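Local coordinates for protein putative D-tyrosyl-tRNA(Tyr) deacylase 2 (Leishmania major, PDB 1TC5) that probably hydrolyses D-aminoacyl-tRNA, perhaps D-tyrosyl-tRNA(Tyr), and so would recycle tRNA and protect the parasite from harmful D-tyrosine, at residues M14-D19 against P187-F192; R36-Y41 against T72-E77. One frame throughout, in Å; residues are numbered along the deposited sequence.

Contact 1 (M14-D19 against P187-F192); sequences MLQAMD and PFTHMF
Leu15 and His190 form a hydrogen-bonded antiparallel pair that joins the first strand of the chain, 10-18, to its last, 190-193, at the border of the mixed sheet. The evidence is a reciprocal pair of backbone bonds: Leu15 N to His190 O is 2.8 Å, and His190 N to Leu15 O is 2.9 Å. Beyond this pair segment 187-192 leaves strand geometry, yet Ala17 N still reaches Pro187 O at 2.8 Å with an almost linear N-H...O angle of 174°. CA-H...O contacts run along the same seam, among them Thr189 CA to Leu15 O at 3.3 Å and Gln16 CA to Pro187 O at 3.4 Å.

Gln16, with CG anti to its carbonyl carbon (chi1 -64°) and the chain extended beyond it, runs alongside Thr189, pointing the same way, and its CG meets OG1 of Thr189 at 3.6 Å. Their polar ends are held across the dimer interface: Gln16 OE1 bonds to Tyr41 OH of the second subunit, and Thr189 OG1 to Gln99 OE1 of that subunit. Pro187 probably belongs to the Gly-Pro signature that lines the interfacial active site in DTD relatives.

The looser side is that of Phe188, partly exposed, whose ring leads away from segment 14-19. One face of it is met by the edge of the His190 ring in a T-shaped arrangement, His190 CE1 lying 3.6 Å above the ring centre, while ND1 makes a weak bond to Phe188 O. By contrast, at the buried strand end Leu15 CD1 abuts Phe192 CE2 at 3.6 Å, the two side chains crossing at about a right angle.

Contact 2 (R36-Y41 against T72-E77); sequences RGVMVY and THFSPE
Arg36 reaches the loop through a chain that runs out with CG opposite the backbone N and then bends at chi3 (78°), turning its guanidinium toward Phe74 O; His73, with CG held between its backbone N and carbonyl carbon (chi1 81°), swings its ring back toward Gly37. The Arg36 NH2 to Phe74 O hydrogen bond is short, 2.7 Å with an N-H...O angle of 148°, although NH2 stands above the carbonyl plane and so misses the lone pairs. Arg36 NE adds a weak bond to the same oxygen at 3.3 Å. One face of the guanidinium is covered by Pro76, whose CD is 3.4 Å from NH2 of Arg36.

These interactions fasten an irregular loop, which follows helix 55-67, to the beginning of strand 37-45 in the central mixed sheet. Deeper in, Phe74 turns its ring edge to the strand, so that CZ meets Val38 CG2 at 3.6 Å; Met92 and Gln84 also touch this ring. The His73 ring likewise comes edge-on, placing NE2 2.9 Å from Gly37 O. Nearer the surface, the aliphatic part of Arg36 slides past His73, CG lying 3.7 Å from CD2 of that ring.

From the N terminus, the chain enters contact 1 on strand 10-18 and then reaches strand 37-45, which lies antiparallel beside it. Contact 2 joins the start of that strand to the loop 72-77, closing a shorter excursion that includes helix 55-67. The chain then goes on through strand 93-98 and helix 119-136 before segment 187-192 completes contact 1, 168 residues after residue 19. Contact 2 is therefore nested inside the loop closed by contact 1. Strand 10-18 lies between strands 190-193 and 37-45 and so links contact 1 to contact 2: probable hydrogen bonds join Met14 O to Tyr41 N and Met18 N to Gly37 O, each 2.9 Å. The two centres are about 9 Å apart.

Contact 1 (M14-D19 against P187-F192)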
loop_
_atom_site.group_PDB
_atom_site.type_symbol
_atom_site.label_atom_id
_atom_site.label_comp_id
_atom_site.label_asym_id
_atom_site.label_seq_id
_atom_site.Cartn_x
_atom_site.Cartn_y
_atom_site.Cartn_z
ATOM N N MET A 14 3.030 4.250 5.434
ATOM C CA MET A 14 3.226 3.014 4.694
ATOM C C MET A 14 4.142 3.348 3.507
ATOM O O MET A 14 3.856 4.263 2.737
ATOM C CB MET A 14 1.884 2.440 4.211
ATOM C CG MET A 14 1.999 1.129 3.441
ATOM S SD MET A 14 0.419 0.424 2.856
ATOM C CE MET A 14 0.632 0.548 1.086
ATOM N N LEU A 15 5.234 2.600 3.376
ATOM C CA LEU A 15 6.293 2.897 2.418
ATOM C C LEU A 15 6.441 1.723 1.493
ATOM O O LEU A 15 6.607 0.593 1.962
ATOM C CB LEU A 15 7.631 3.135 3.137
ATOM C CG LEU A 15 7.612 4.053 4.361
ATOM C CD1 LEU A 15 8.941 3.942 5.148
ATOM C CD2 LEU A 15 7.330 5.482 3.964
ATOM N N GLN A 16 6.394 1.989 0.183
ATOM C CA GLN A 16 6.508 0.950 -0.848
ATOM C C GLN A 16 7.591 1.322 -1.853
ATOM O O GLN A 16 7.773 2.514 -2.187
ATOM C CB GLN A 16 5.200 0.786 -1.634
ATOM C CG GLN A 16 3.999 0.304 -0.855
ATOM C CD GLN A 16 2.755 0.156 -1.721
ATOM O OE1 GLN A 16 2.648 -0.802 -2.491
ATOM N NE2 GLN A 16 1.801 1.082 -1.575
ATOM N N ALA A 17 8.333 0.301 -2.283
ATOM C CA ALA A 17 9.320 0.423 -3.368
ATOM C C ALA A 17 8.598 0.724 -4.681
ATOM O O ALA A 17 7.830 -0.111 -5.183
ATOM C CB ALA A 17 10.126 -0.856 -3.513
ATOM N N MET A 18 8.838 1.926 -5.190
ATOM C CA MET A 18 8.235 2.419 -6.425
ATOM C C MET A 18 9.203 2.268 -7.593
ATOM O O MET A 18 10.393 2.589 -7.468
ATOM C CB MET A 18 7.886 3.909 -6.266
ATOM C CG MET A 18 7.219 4.554 -7.503
ATOM S SD MET A 18 6.421 6.109 -7.076
ATOM C CE MET A 18 7.864 7.093 -6.527
ATOM N N ASP A 19 8.691 1.793 -8.728
ATOM C CA ASP A 19 9.402 1.913 -9.999
ATOM C C ASP A 19 8.849 3.076 -10.822
ATOM O O ASP A 19 9.612 3.920 -11.305
ATOM C CB ASP A 19 9.287 0.640 -10.836
ATOM C CG ASP A 19 10.212 0.656 -12.019
ATOM O OD1 ASP A 19 11.422 0.668 -11.759
ATOM O OD2 ASP A 19 9.845 0.703 -13.220
ATOM N N PRO A 187 6.961 -4.367 -3.860
ATOM C CA PRO A 187 6.739 -3.237 -2.956
ATOM C C PRO A 187 7.514 -3.289 -1.643
ATOM O O PRO A 187 7.839 -2.211 -1.158
ATOM C CB PRO A 187 5.209 -3.255 -2.706
ATOM C CG PRO A 187 4.634 -4.009 -3.875
ATOM C CD PRO A 187 5.695 -5.010 -4.260
ATOM N N PHE A 188 7.817 -4.466 -1.098
ATOM C CA PHE A 188 8.592 -4.572 0.153
ATOM C C PHE A 188 8.051 -3.595 1.200
ATOM O O PHE A 188 8.774 -2.800 1.814
ATOM C CB PHE A 188 10.056 -4.302 -0.164
ATOM C CG PHE A 188 11.037 -4.732 0.883
ATOM C CD1 PHE A 188 10.789 -5.779 1.762
ATOM C CD2 PHE A 188 12.287 -4.095 0.935
ATOM C CE1 PHE A 188 11.742 -6.161 2.679
ATOM C CE2 PHE A 188 13.234 -4.472 1.833
ATOM C CZ PHE A 188 12.963 -5.513 2.716
ATOM N N THR A 189 6.743 -3.674 1.393
ATOM C CA THR A 189 6.017 -2.652 2.104
ATOM C C THR A 189 6.437 -2.589 3.565
ATOM O O THR A 189 6.505 -3.596 4.221
ATOM C CB THR A 189 4.477 -2.915 1.960
ATOM O OG1 THR A 189 4.152 -2.996 0.558
ATOM C CG2 THR A 189 3.675 -1.738 2.495
ATOM N N HIS A 190 6.758 -1.385 4.031
ATOM C CA HIS A 190 6.984 -1.154 5.446
ATOM C C HIS A 190 5.864 -0.266 6.001
ATOM O O HIS A 190 5.230 0.513 5.266
ATOM C CB HIS A 190 8.355 -0.539 5.674
ATOM C CG HIS A 190 9.506 -1.476 5.410
ATOM N ND1 HIS A 190 9.909 -1.831 4.133
ATOM C CD2 HIS A 190 10.341 -2.122 6.258
ATOM C CE1 HIS A 190 10.951 -2.639 4.213
ATOM N NE2 HIS A 190 11.233 -2.833 5.492
ATOM N N MET A 191 5.623 -0.430 7.294
ATOM C CA MET A 191 4.663 0.343 8.061
ATOM C C MET A 191 5.350 0.823 9.329
ATOM O O MET A 191 5.706 0.005 10.177
ATOM C CB MET A 191 3.469 -0.537 8.411
ATOM C CG MET A 191 2.195 0.231 8.848
ATOM S SD MET A 191 2.269 1.085 10.439
ATOM C CE MET A 191 2.037 -0.299 11.592
ATOM N N PHE A 192 5.588 2.139 9.439
ATOM C CA PHE A 192 6.188 2.719 10.639
ATOM C C PHE A 192 5.246 3.670 11.329
ATOM O O PHE A 192 4.649 4.537 10.680
ATOM C CB PHE A 192 7.435 3.512 10.294
ATOM C CG PHE A 192 8.527 2.712 9.643
ATOM C CD1 PHE A 192 8.719 1.356 9.918
ATOM C CD2 PHE A 192 9.402 3.339 8.766
ATOM C CE1 PHE A 192 9.766 0.644 9.302
ATOM C CE2 PHE A 192 10.453 2.632 8.173
ATOM C CZ PHE A 192 10.621 1.286 8.433
#

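Contact 2 (R36-Y41 against T72-E77)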
loop_
_atom_site.group_PDB
_atom_site.type_symbol
_atom_site.label_atom_id
_atom_site.label_comp_id
_atom_site.label_asym_id
_atom_site.label_seq_id
_atom_site.Cartn_x
_atom_site.Cartn_y
_atom_site.Cartn_z
ATOM N N ARG A 36 11.549 5.948 -10.292
ATOM C CA ARG A 36 11.969 5.023 -9.269
ATOM C C ARG A 36 12.240 5.736 -7.958
ATOM O O ARG A 36 12.839 6.809 -7.918
ATOM C CB ARG A 36 13.205 4.249 -9.676
ATOM C CG ARG A 36 13.546 3.120 -8.688
ATOM C CD ARG A 36 14.428 2.061 -9.296
ATOM N NE ARG A 36 15.795 2.525 -9.340
ATOM C CZ ARG A 36 16.564 2.659 -10.427
ATOM N NH1 ARG A 36 16.144 2.384 -11.653
ATOM N NH2 ARG A 36 17.794 3.080 -10.263
ATOM N N GLY A 37 11.793 5.113 -6.887
ATOM C CA GLY A 37 12.018 5.653 -5.556
ATOM C C GLY A 37 11.073 5.032 -4.556
ATOM O O GLY A 37 10.926 3.809 -4.528
ATOM N N VAL A 38 10.450 5.863 -3.738
ATOM C CA VAL A 38 9.535 5.398 -2.695
ATOM C C VAL A 38 8.188 6.123 -2.738
ATOM O O VAL A 38 8.133 7.358 -2.861
ATOM C CB VAL A 38 10.177 5.582 -1.320
ATOM C CG1 VAL A 38 9.179 5.250 -0.198
ATOM C CG2 VAL A 38 11.457 4.743 -1.213
ATOM N N MET A 39 7.109 5.346 -2.664
ATOM C CA MET A 39 5.758 5.869 -2.486
ATOM C C MET A 39 5.375 5.804 -1.010
ATOM O O MET A 39 5.405 4.728 -0.384
ATOM C CB MET A 39 4.742 5.104 -3.321
ATOM C CG MET A 39 3.324 5.697 -3.231
ATOM S SD MET A 39 2.150 5.096 -4.419
ATOM C CE MET A 39 1.920 3.427 -3.739
ATOM N N VAL A 40 4.994 6.965 -0.482
ATOM C CA VAL A 40 4.712 7.163 0.932
ATOM C C VAL A 40 3.229 7.450 1.069
ATOM O O VAL A 40 2.750 8.410 0.468
ATOM C CB VAL A 40 5.496 8.399 1.458
ATOM C CG1 VAL A 40 5.200 8.690 2.920
ATOM C CG2 VAL A 40 7.001 8.234 1.238
ATOM N N TYR A 41 2.514 6.621 1.824
ATOM C CA TYR A 41 1.178 6.932 2.324
ATOM C C TYR A 41 1.283 7.468 3.763
ATOM O O TYR A 41 1.930 6.867 4.596
ATOM C CB TYR A 41 0.302 5.682 2.346
ATOM C CG TYR A 41 -0.099 5.033 1.035
ATOM C CD1 TYR A 41 0.211 5.583 -0.186
ATOM C CD2 TYR A 41 -0.820 3.827 1.039
ATOM C CE1 TYR A 41 -0.171 4.952 -1.388
ATOM C CE2 TYR A 41 -1.207 3.203 -0.134
ATOM C CZ TYR A 41 -0.885 3.771 -1.357
ATOM O OH TYR A 41 -1.262 3.159 -2.544
ATOM N N THR A 72 15.963 -1.962 -1.217
ATOM C CA THR A 72 17.050 -2.663 -1.905
ATOM C C THR A 72 17.017 -2.472 -3.422
ATOM O O THR A 72 17.852 -3.022 -4.142
ATOM C CB THR A 72 16.964 -4.191 -1.609
ATOM O OG1 THR A 72 15.664 -4.678 -1.956
ATOM C CG2 THR A 72 17.095 -4.491 -0.086
ATOM N N HIS A 73 16.086 -1.657 -3.910
ATOM C CA HIS A 73 15.859 -1.531 -5.351
ATOM C C HIS A 73 16.423 -0.257 -6.001
ATOM O O HIS A 73 16.313 -0.061 -7.201
ATOM C CB HIS A 73 14.358 -1.578 -5.547
ATOM C CG HIS A 73 13.669 -0.272 -5.279
ATOM N ND1 HIS A 73 12.581 -0.165 -4.457
ATOM C CD2 HIS A 73 13.905 0.979 -5.734
ATOM C CE1 HIS A 73 12.151 1.082 -4.452
ATOM N NE2 HIS A 73 12.926 1.792 -5.229
ATOM N N PHE A 74 16.999 0.633 -5.216
ATOM C CA PHE A 74 17.459 1.934 -5.747
ATOM C C PHE A 74 18.604 1.851 -6.757
ATOM O O PHE A 74 18.677 2.658 -7.704
ATOM C CB PHE A 74 17.911 2.872 -4.622
ATOM C CG PHE A 74 16.847 3.227 -3.623
ATOM C CD1 PHE A 74 15.490 3.159 -3.930
ATOM C CD2 PHE A 74 17.216 3.669 -2.363
ATOM C CE1 PHE A 74 14.566 3.518 -3.009
ATOM C CE2 PHE A 74 16.279 4.016 -1.443
ATOM C CZ PHE A 74 14.966 3.939 -1.752
ATOM N N SER A 75 19.492 0.882 -6.541
ATOM C CA SER A 75 20.764 0.795 -7.249
ATOM C C SER A 75 20.969 -0.561 -7.941
ATOM O O SER A 75 21.809 -1.376 -7.507
ATOM C CB SER A 75 21.895 1.010 -6.234
ATOM O OG SER A 75 21.691 2.195 -5.490
ATOM N N PRO A 76 20.250 -0.793 -9.037
ATOM C CA PRO A 76 20.338 -2.077 -9.752
ATOM C C PRO A 76 21.755 -2.418 -10.249
ATOM O O PRO A 76 22.080 -3.580 -10.436
ATOM C CB PRO A 76 19.331 -1.914 -10.913
ATOM C CG PRO A 76 19.066 -0.447 -11.038
ATOM C CD PRO A 76 19.317 0.150 -9.684
ATOM N N GLU A 77 22.589 -1.397 -10.429
ATOM C CA GLU A 77 23.994 -1.546 -10.807
ATOM C C GLU A 77 24.934 -2.094 -9.694
ATOM O O GLU A 77 26.110 -2.344 -9.952
ATOM C CB GLU A 77 24.503 -0.183 -11.344
ATOM C CG GLU A 77 25.003 0.835 -10.292
ATOM C CD GLU A 77 23.908 1.549 -9.464
ATOM O OE1 GLU A 77 22.716 1.589 -9.857
ATOM O OE2 GLU A 77 24.267 2.110 -8.398
#